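Local coordinates for protein benzoylformate decarboxylase (Mycobacterium smegmatis, PDB 4Q9D) that belongs to the thiamine pyrophosphate-dependent enzyme family, whose chains combine two cofactor-binding domains with a central domain, and carries a magnesium ion in this model, at residues Glu195-Ala200 / Tyr267-Val272; Trp217-Glu222 / Ala321-Thr326; Ala224-Ala229 / Glu327-Pro332. All coordinates share one frame; numbering follows the deposited sequence.

Contact 1. Residues Glu195-Ala200 / Tyr267-Val272; sequences ERINAA and YDLVVV
The flat guanidinium of R196 has one face covered by L269, whose CD1 stands 4.0 Å above the plane over its centre. In that plane, at the edge, lies A200 N, while the carbonyl oxygen of D268 approaches obliquely, 3.6 Å from R196 NH2. With CG anti to the backbone N (chi1 171°), a bend at chi2 (70°) carries the arginine toward the start of the strand, past L269 in the opposite direction. NH2 has its main partner in D294, with which it forms a salt bridge. A water also links the two segments: it donates to D268 OD2 at 2.6 Å and accepts a weak bond from R196 NH1. The contact is helix-on-sheet packing in the Rossmann-like central domain, where the N-to-C directions of helix 195-199 and strand 269-272 differ by 138° and their axes approach to 9.5 Å. Apolar groups fill the interior: I197 CG1 meets both L269 CD2 and V271 CG2 at 3.9 Å, crossing each side chain at about a right angle, and A200 CB touches L269 CB at 3.8 Å. Just past the helix end, the D268 carboxylate accepts hydrogen bonds from the backbone N of K201 and of H202, one on each oxygen.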
loop_
_atom_site.group_PDB
_atom_site.type_symbol
_atom_site.label_atom_id
_atom_site.label_comp_id
_atom_site.label_asym_id
_atom_site.label_seq_id
_atom_site.Cartn_x
_atom_site.Cartn_y
_atom_site.Cartn_z
ATOM N N GLU B 195 1.835 3.523 42.703
ATOM C CA GLU B 195 2.775 3.075 43.712
ATOM C C GLU B 195 4.181 3.546 43.360
ATOM O O GLU B 195 4.940 3.934 44.237
ATOM C CB GLU B 195 2.757 1.548 43.861
ATOM C CG GLU B 195 1.638 0.996 44.737
ATOM C CD GLU B 195 1.638 1.592 46.157
ATOM O OE1 GLU B 195 2.729 1.928 46.692
ATOM O OE2 GLU B 195 0.534 1.740 46.733
ATOM N N ARG B 196 4.534 3.499 42.078
ATOM C CA ARG B 196 5.880 3.889 41.663
ATOM C C ARG B 196 6.052 5.406 41.879
ATOM O O ARG B 196 7.127 5.891 42.235
ATOM C CB ARG B 196 6.108 3.532 40.191
ATOM C CG ARG B 196 7.411 4.101 39.597
ATOM C CD ARG B 196 8.615 3.375 40.195
ATOM N NE ARG B 196 9.903 3.943 39.817
ATOM C CZ ARG B 196 10.462 4.979 40.433
ATOM N NH1 ARG B 196 9.822 5.564 41.450
ATOM N NH2 ARG B 196 11.657 5.426 40.037
ATOM N N ILE B 197 4.978 6.140 41.647
ATOM C CA ILE B 197 4.967 7.584 41.825
ATOM C C ILE B 197 5.118 7.916 43.323
ATOM O O ILE B 197 5.852 8.823 43.679
ATOM C CB ILE B 197 3.677 8.191 41.228
ATOM C CG1 ILE B 197 3.699 8.122 39.675
ATOM C CG2 ILE B 197 3.438 9.654 41.708
ATOM C CD1 ILE B 197 2.334 8.491 39.076
ATOM N N ASN B 198 4.435 7.172 44.193
ATOM C CA ASN B 198 4.507 7.429 45.629
ATOM C C ASN B 198 5.928 7.253 46.124
ATOM O O ASN B 198 6.357 7.926 47.053
ATOM C CB ASN B 198 3.638 6.448 46.395
ATOM C CG ASN B 198 2.179 6.740 46.278
ATOM O OD1 ASN B 198 1.752 7.871 45.996
ATOM N ND2 ASN B 198 1.380 5.711 46.523
ATOM N N ALA B 199 6.659 6.349 45.475
ATOM C CA ALA B 199 8.015 6.018 45.881
ATOM C C ALA B 199 9.055 7.014 45.397
ATOM O O ALA B 199 10.182 6.990 45.877
ATOM C CB ALA B 199 8.380 4.632 45.391
ATOM N N ALA B 200 8.718 7.851 44.418
ATOM C CA ALA B 200 9.707 8.790 43.896
ATOM C C ALA B 200 10.105 9.825 44.955
ATOM O O ALA B 200 9.270 10.293 45.721
ATOM C CB ALA B 200 9.171 9.507 42.651
ATOM N N TYR B 267 15.792 14.512 38.208
ATOM C CA TYR B 267 14.629 13.801 38.739
ATOM C C TYR B 267 14.850 12.302 38.778
ATOM O O TYR B 267 15.564 11.754 37.949
ATOM C CB TYR B 267 13.376 14.156 37.930
ATOM C CG TYR B 267 13.169 15.649 37.839
ATOM C CD1 TYR B 267 12.765 16.380 38.951
ATOM C CD2 TYR B 267 13.414 16.335 36.645
ATOM C CE1 TYR B 267 12.586 17.759 38.886
ATOM C CE2 TYR B 267 13.236 17.712 36.562
ATOM C CZ TYR B 267 12.822 18.418 37.690
ATOM O OH TYR B 267 12.644 19.777 37.617
ATOM N N ASP B 268 14.250 11.625 39.753
ATOM C CA ASP B 268 14.382 10.181 39.785
ATOM C C ASP B 268 13.229 9.506 39.027
ATOM O O ASP B 268 13.318 8.318 38.712
ATOM C CB ASP B 268 14.557 9.628 41.228
ATOM C CG ASP B 268 13.355 9.913 42.155
ATOM O OD1 ASP B 268 12.527 10.793 41.870
ATOM O OD2 ASP B 268 13.245 9.242 43.208
ATOM N N LEU B 269 12.159 10.263 38.732
ATOM C CA LEU B 269 11.018 9.720 37.982
ATOM C C LEU B 269 10.336 10.802 37.142
ATOM O O LEU B 269 9.989 11.875 37.656
ATOM C CB LEU B 269 9.987 9.104 38.926
ATOM C CG LEU B 269 8.724 8.559 38.251
ATOM C CD1 LEU B 269 9.054 7.283 37.472
ATOM C CD2 LEU B 269 7.623 8.292 39.274
ATOM N N VAL B 270 10.175 10.524 35.846
ATOM C CA VAL B 270 9.414 11.405 34.952
ATOM C C VAL B 270 8.072 10.749 34.646
ATOM O O VAL B 270 8.014 9.595 34.199
ATOM C CB VAL B 270 10.190 11.715 33.651
ATOM C CG1 VAL B 270 9.387 12.717 32.791
ATOM C CG2 VAL B 270 11.545 12.298 34.005
ATOM N N VAL B 271 6.996 11.466 34.936
ATOM C CA VAL B 271 5.667 10.990 34.619
ATOM C C VAL B 271 5.127 11.740 33.400
ATOM O O VAL B 271 4.855 12.931 33.471
ATOM C CB VAL B 271 4.724 11.188 35.788
ATOM C CG1 VAL B 271 3.353 10.630 35.429
ATOM C CG2 VAL B 271 5.305 10.502 37.054
ATOM N N VAL B 272 4.997 11.041 32.280
ATOM C CA VAL B 272 4.579 11.688 31.038
ATOM C C VAL B 272 3.146 11.330 30.668
ATOM O O VAL B 272 2.851 10.173 30.328
ATOM C CB VAL B 272 5.503 11.292 29.867
ATOM C CG1 VAL B 272 5.049 12.028 28.604
ATOM C CG2 VAL B 272 6.976 11.619 30.223
HETATM O O HOH W 1 12.355 6.824 42.728
#

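Contact 2. Residues Trp217-Glu222 / Ala321-Thr326; sequences WDAGIE and ALSRLT
Two neighbouring helices of the central domain, 217-227 and 318-328, pack here through A219, L322 and S323, with small residues at their nearest point. Their segments run nearly alongside, 28° between directions and 8.5 Å between axes, and the CA atoms of A219 and S323 stand 5.6 Å apart. The A219 methyl meets S323 OG at 3.7 Å, and the same hydroxyl is hydrogen-bonded to G319 O one turn back on its own helix. L322 packs beside it, its CB near A219 O and its CD1 resting on G220 CA at 3.8 Å. Both helices flank the parallel sheet of a Rossmann-like fold, and L325, on the same helix as L322, continues the packing inward onto I298 of strand 294-299. A turn further on, E222 extends from a CG anti to the backbone N (chi1 -175°) and passes the T326 methyl at about a right angle, E222 CG to T326 CG2 4.1 Å. Between the helices a water bonds T326 OG1 at 2.6 Å and lies 2.8 Å from A219 O, to which it can donate, though other acceptors compete for its protons.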
loop_
_atom_site.group_PDB
_atom_site.type_symbol
_atom_site.label_atom_id
_atom_site.label_comp_id
_atom_site.label_asym_id
_atom_site.label_seq_id
_atom_site.Cartn_x
_atom_site.Cartn_y
_atom_site.Cartn_z
ATOM N N TRP B 217 -8.057 19.697 31.468
ATOM C CA TRP B 217 -7.312 20.803 32.062
ATOM C C TRP B 217 -7.405 20.830 33.610
ATOM O O TRP B 217 -6.387 20.877 34.325
ATOM C CB TRP B 217 -7.870 22.085 31.469
ATOM C CG TRP B 217 -7.319 23.353 31.950
ATOM C CD1 TRP B 217 -7.740 24.068 33.045
ATOM C CD2 TRP B 217 -6.309 24.148 31.316
ATOM N NE1 TRP B 217 -7.032 25.242 33.138
ATOM C CE2 TRP B 217 -6.156 25.324 32.087
ATOM C CE3 TRP B 217 -5.511 23.980 30.177
ATOM C CZ2 TRP B 217 -5.239 26.327 31.761
ATOM C CZ3 TRP B 217 -4.599 24.985 29.844
ATOM C CH2 TRP B 217 -4.474 26.154 30.644
ATOM N N ASP B 218 -8.625 20.793 34.124
ATOM C CA ASP B 218 -8.821 20.856 35.577
ATOM C C ASP B 218 -8.281 19.620 36.265
ATOM O O ASP B 218 -7.658 19.729 37.313
ATOM C CB ASP B 218 -10.305 21.082 35.923
ATOM C CG ASP B 218 -10.793 22.450 35.476
ATOM O OD1 ASP B 218 -9.952 23.360 35.345
ATOM O OD2 ASP B 218 -11.992 22.609 35.231
ATOM N N ALA B 219 -8.507 18.445 35.677
ATOM C CA ALA B 219 -8.005 17.222 36.285
ATOM C C ALA B 219 -6.494 17.224 36.302
ATOM O O ALA B 219 -5.885 16.676 37.217
ATOM C CB ALA B 219 -8.521 15.969 35.558
ATOM N N GLY B 220 -5.868 17.816 35.292
ATOM C CA GLY B 220 -4.408 17.859 35.267
ATOM C C GLY B 220 -3.895 18.760 36.401
ATOM O O GLY B 220 -2.927 18.453 37.105
ATOM N N ILE B 221 -4.554 19.892 36.579
ATOM C CA ILE B 221 -4.194 20.824 37.652
ATOM C C ILE B 221 -4.345 20.179 39.033
ATOM O O ILE B 221 -3.450 20.255 39.876
ATOM C CB ILE B 221 -5.077 22.068 37.591
ATOM C CG1 ILE B 221 -4.659 22.947 36.405
ATOM C CG2 ILE B 221 -5.002 22.861 38.934
ATOM C CD1 ILE B 221 -5.702 24.017 36.087
ATOM N N GLU B 222 -5.475 19.515 39.245
ATOM C CA GLU B 222 -5.735 18.853 40.514
ATOM C C GLU B 222 -4.683 17.783 40.818
ATOM O O GLU B 222 -4.164 17.693 41.940
ATOM C CB GLU B 222 -7.148 18.252 40.516
ATOM C CG GLU B 222 -7.533 17.644 41.863
ATOM C CD GLU B 222 -8.891 16.958 41.835
ATOM O OE1 GLU B 222 -9.368 16.605 40.733
ATOM O OE2 GLU B 222 -9.477 16.769 42.917
ATOM N N ALA B 321 -7.272 8.860 33.474
ATOM C CA ALA B 321 -6.056 8.503 34.183
ATOM C C ALA B 321 -5.716 9.520 35.266
ATOM O O ALA B 321 -5.363 9.123 36.364
ATOM C CB ALA B 321 -4.855 8.320 33.211
ATOM N N LEU B 322 -5.822 10.815 34.947
ATOM C CA LEU B 322 -5.419 11.885 35.873
ATOM C C LEU B 322 -6.325 11.956 37.111
ATOM O O LEU B 322 -5.828 11.994 38.226
ATOM C CB LEU B 322 -5.357 13.256 35.177
ATOM C CG LEU B 322 -4.149 13.521 34.260
ATOM C CD1 LEU B 322 -4.486 14.644 33.252
ATOM C CD2 LEU B 322 -2.886 13.848 35.078
ATOM N N SER B 323 -7.640 11.944 36.904
ATOM C CA SER B 323 -8.611 11.908 37.998
ATOM C C SER B 323 -8.358 10.731 38.909
ATOM O O SER B 323 -8.381 10.859 40.126
ATOM C CB SER B 323 -10.039 11.785 37.464
ATOM O OG SER B 323 -10.325 12.899 36.652
ATOM N N ARG B 324 -8.128 9.572 38.310
ATOM C CA ARG B 324 -7.917 8.370 39.089
ATOM C C ARG B 324 -6.578 8.386 39.855
ATOM O O ARG B 324 -6.505 7.986 41.011
ATOM C CB ARG B 324 -8.055 7.139 38.184
ATOM C CG ARG B 324 -8.084 5.836 38.926
ATOM C CD ARG B 324 -9.312 5.691 39.834
ATOM N NE ARG B 324 -9.030 4.754 40.925
ATOM C CZ ARG B 324 -9.603 4.810 42.120
ATOM N NH1 ARG B 324 -10.503 5.753 42.366
ATOM N NH2 ARG B 324 -9.283 3.927 43.067
ATOM N N LEU B 325 -5.521 8.846 39.201
ATOM C CA LEU B 325 -4.222 8.972 39.839
ATOM C C LEU B 325 -4.271 9.887 41.060
ATOM O O LEU B 325 -3.638 9.606 42.059
ATOM C CB LEU B 325 -3.197 9.505 38.837
ATOM C CG LEU B 325 -2.643 8.438 37.886
ATOM C CD1 LEU B 325 -1.780 9.098 36.816
ATOM C CD2 LEU B 325 -1.842 7.412 38.700
ATOM N N THR B 326 -4.998 10.990 40.948
ATOM C CA THR B 326 -5.207 11.875 42.080
ATOM C C THR B 326 -5.708 11.084 43.294
ATOM O O THR B 326 -5.132 11.157 44.377
ATOM C CB THR B 326 -6.215 12.965 41.734
ATOM O OG1 THR B 326 -5.691 13.756 40.664
ATOM C CG2 THR B 326 -6.459 13.852 42.944
HETATM O O HOH W 2 -7.225 14.819 38.904
#

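Contact 3. Residues Ala224-Ala229 / Glu327-Pro332; sequences AEKLGA and ELIDTP
This is a packing of the last turn of helix 217-227 against the extended chain that leaves helix 318-328, with K226, I329 and P332 making much of the contact. The lysine chain is fully extended, CG anti to the backbone N (chi1 -175°) and every later torsion near 180°, which lays its methylenes along I329. There K226 CG reaches I329 CD1 at 3.9 Å, and the two side chains slide past each other in opposite directions. Its far end gives I329 O a weak hydrogen bond from NZ, 3.0 Å long, while the stronger partner of this ammonium is T326 O. The lysine therefore bridges T326 O in the last turn of helix 318-328 and I329 O just beyond it. T331 adds its hydroxyl, OG1 lying 3.6 Å from K226 CE, as the two side chains cross at about a right angle. The P332 ring sits over the last carbonyls of helix 217-227, with CD 3.0 Å from K226 O and CG 3.2 Å from L227 O; the latter oxygen also accepts a hydrogen bond from R335. G228, with positive phi (76°), ends the helix right after these carbonyls. On the inner side, I329 CD1 packs against L227 CB at 4.1 Å. Beyond the pair, L227 presses on I197 of helix 187-199 and on P203 of strand 203-207, while L328 covers L190 and A194 of that same helix, which places the contact beside helix 187-199 and over strand 203-207.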
loop_
_atom_site.group_PDB
_atom_site.type_symbol
_atom_site.label_atom_id
_atom_site.label_comp_id
_atom_site.label_asym_id
_atom_site.label_seq_id
_atom_site.Cartn_x
_atom_site.Cartn_y
_atom_site.Cartn_z
ATOM N N ALA B 224 -1.601 17.695 39.464
ATOM C CA ALA B 224 -0.294 18.325 39.555
ATOM C C ALA B 224 -0.131 18.959 40.939
ATOM O O ALA B 224 0.946 18.898 41.536
ATOM C CB ALA B 224 -0.133 19.386 38.462
ATOM N N GLU B 225 -1.210 19.554 41.447
ATOM C CA GLU B 225 -1.153 20.225 42.760
ATOM C C GLU B 225 -0.988 19.243 43.930
ATOM O O GLU B 225 -0.202 19.486 44.835
ATOM C CB GLU B 225 -2.359 21.140 42.962
ATOM C CG GLU B 225 -2.269 22.407 42.099
ATOM C CD GLU B 225 -3.454 23.325 42.321
ATOM O OE1 GLU B 225 -4.356 22.904 43.066
ATOM O OE2 GLU B 225 -3.494 24.444 41.742
ATOM N N LYS B 226 -1.680 18.113 43.883
ATOM C CA LYS B 226 -1.427 17.063 44.857
ATOM C C LYS B 226 -0.011 16.516 44.794
ATOM O O LYS B 226 0.637 16.327 45.820
ATOM C CB LYS B 226 -2.412 15.918 44.713
ATOM C CG LYS B 226 -2.236 14.869 45.808
ATOM C CD LYS B 226 -3.462 13.965 45.832
ATOM C CE LYS B 226 -3.349 12.886 46.922
ATOM N NZ LYS B 226 -4.606 12.106 46.997
ATOM N N LEU B 227 0.469 16.216 43.599
ATOM C CA LEU B 227 1.807 15.647 43.490
ATOM C C LEU B 227 2.902 16.648 43.920
ATOM O O LEU B 227 3.903 16.259 44.510
ATOM C CB LEU B 227 2.060 15.160 42.073
ATOM C CG LEU B 227 3.443 14.573 41.815
ATOM C CD1 LEU B 227 3.665 13.363 42.706
ATOM C CD2 LEU B 227 3.617 14.219 40.326
ATOM N N GLY B 228 2.704 17.926 43.618
ATOM C CA GLY B 228 3.628 18.969 44.040
ATOM C C GLY B 228 4.915 19.028 43.230
ATOM O O GLY B 228 5.875 19.704 43.623
ATOM N N ALA B 229 4.954 18.318 42.100
ATOM C CA ALA B 229 6.176 18.266 41.281
ATOM C C ALA B 229 6.182 19.385 40.230
ATOM O O ALA B 229 5.139 19.949 39.907
ATOM C CB ALA B 229 6.322 16.873 40.611
ATOM N N GLU B 327 -6.769 10.308 43.098
ATOM C CA GLU B 327 -7.272 9.449 44.159
ATOM C C GLU B 327 -6.267 8.423 44.632
ATOM O O GLU B 327 -6.230 8.145 45.815
ATOM C CB GLU B 327 -8.574 8.770 43.746
ATOM C CG GLU B 327 -9.676 9.780 43.560
ATOM C CD GLU B 327 -10.888 9.216 42.846
ATOM O OE1 GLU B 327 -10.829 8.049 42.397
ATOM O OE2 GLU B 327 -11.906 9.944 42.730
ATOM N N LEU B 328 -5.431 7.884 43.742
ATOM C CA LEU B 328 -4.535 6.790 44.139
ATOM C C LEU B 328 -3.255 7.223 44.837
ATOM O O LEU B 328 -2.765 6.505 45.698
ATOM C CB LEU B 328 -4.164 5.884 42.955
ATOM C CG LEU B 328 -5.276 5.127 42.222
ATOM C CD1 LEU B 328 -4.759 4.661 40.864
ATOM C CD2 LEU B 328 -5.708 3.933 43.027
ATOM N N ILE B 329 -2.678 8.366 44.457
ATOM C CA ILE B 329 -1.401 8.731 45.053
ATOM C C ILE B 329 -1.530 9.298 46.494
ATOM O O ILE B 329 -2.549 9.893 46.871
ATOM C CB ILE B 329 -0.555 9.704 44.168
ATOM C CG1 ILE B 329 -1.216 11.069 44.080
ATOM C CG2 ILE B 329 -0.300 9.124 42.762
ATOM C CD1 ILE B 329 -0.219 12.182 43.774
ATOM N N ASP B 330 -0.475 9.101 47.279
ATOM C CA ASP B 330 -0.342 9.719 48.590
ATOM C C ASP B 330 -0.091 11.204 48.432
ATOM O O ASP B 330 0.531 11.637 47.461
ATOM C CB ASP B 330 0.862 9.116 49.308
ATOM C CG ASP B 330 0.668 7.667 49.625
ATOM O OD1 ASP B 330 -0.514 7.280 49.805
ATOM O OD2 ASP B 330 1.682 6.923 49.689
ATOM N N THR B 331 -0.557 11.986 49.395
ATOM C CA THR B 331 -0.089 13.362 49.538
ATOM C C THR B 331 1.384 13.303 49.961
ATOM O O THR B 331 1.738 12.634 50.940
ATOM C CB THR B 331 -0.933 14.118 50.568
ATOM O OG1 THR B 331 -2.289 14.181 50.105
ATOM C CG2 THR B 331 -0.416 15.517 50.749
ATOM N N PRO B 332 2.265 13.936 49.175
ATOM C CA PRO B 332 3.695 13.830 49.481
ATOM C C PRO B 332 3.968 14.512 50.812
ATOM O O PRO B 332 3.267 15.473 51.162
ATOM C CB PRO B 332 4.365 14.620 48.348
ATOM C CG PRO B 332 3.318 14.720 47.263
ATOM C CD PRO B 332 2.005 14.775 47.995
#

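Contact 3 continues contact 2 to the end of helix 217-227 and the chain leaving helix 318-328, their centres 10 Å apart. K226 NZ joins them through a probable hydrogen bond to T326 O at 2.8 Å. Contact 1 adds the neighbouring helix 187-199 and the sheet beneath it: its centre is 11 Å from that of contact 3, and the two touch where N198 OD1 probably accepts from D330 N at 2.8 Å and I197 CG2 packs on L227 CD1 at 3.8 Å. Contacts 1 and 2 do not touch. None of the three includes D434, N461 or E463, the magnesium ligands, which belong to the C-terminal cofactor-binding domain.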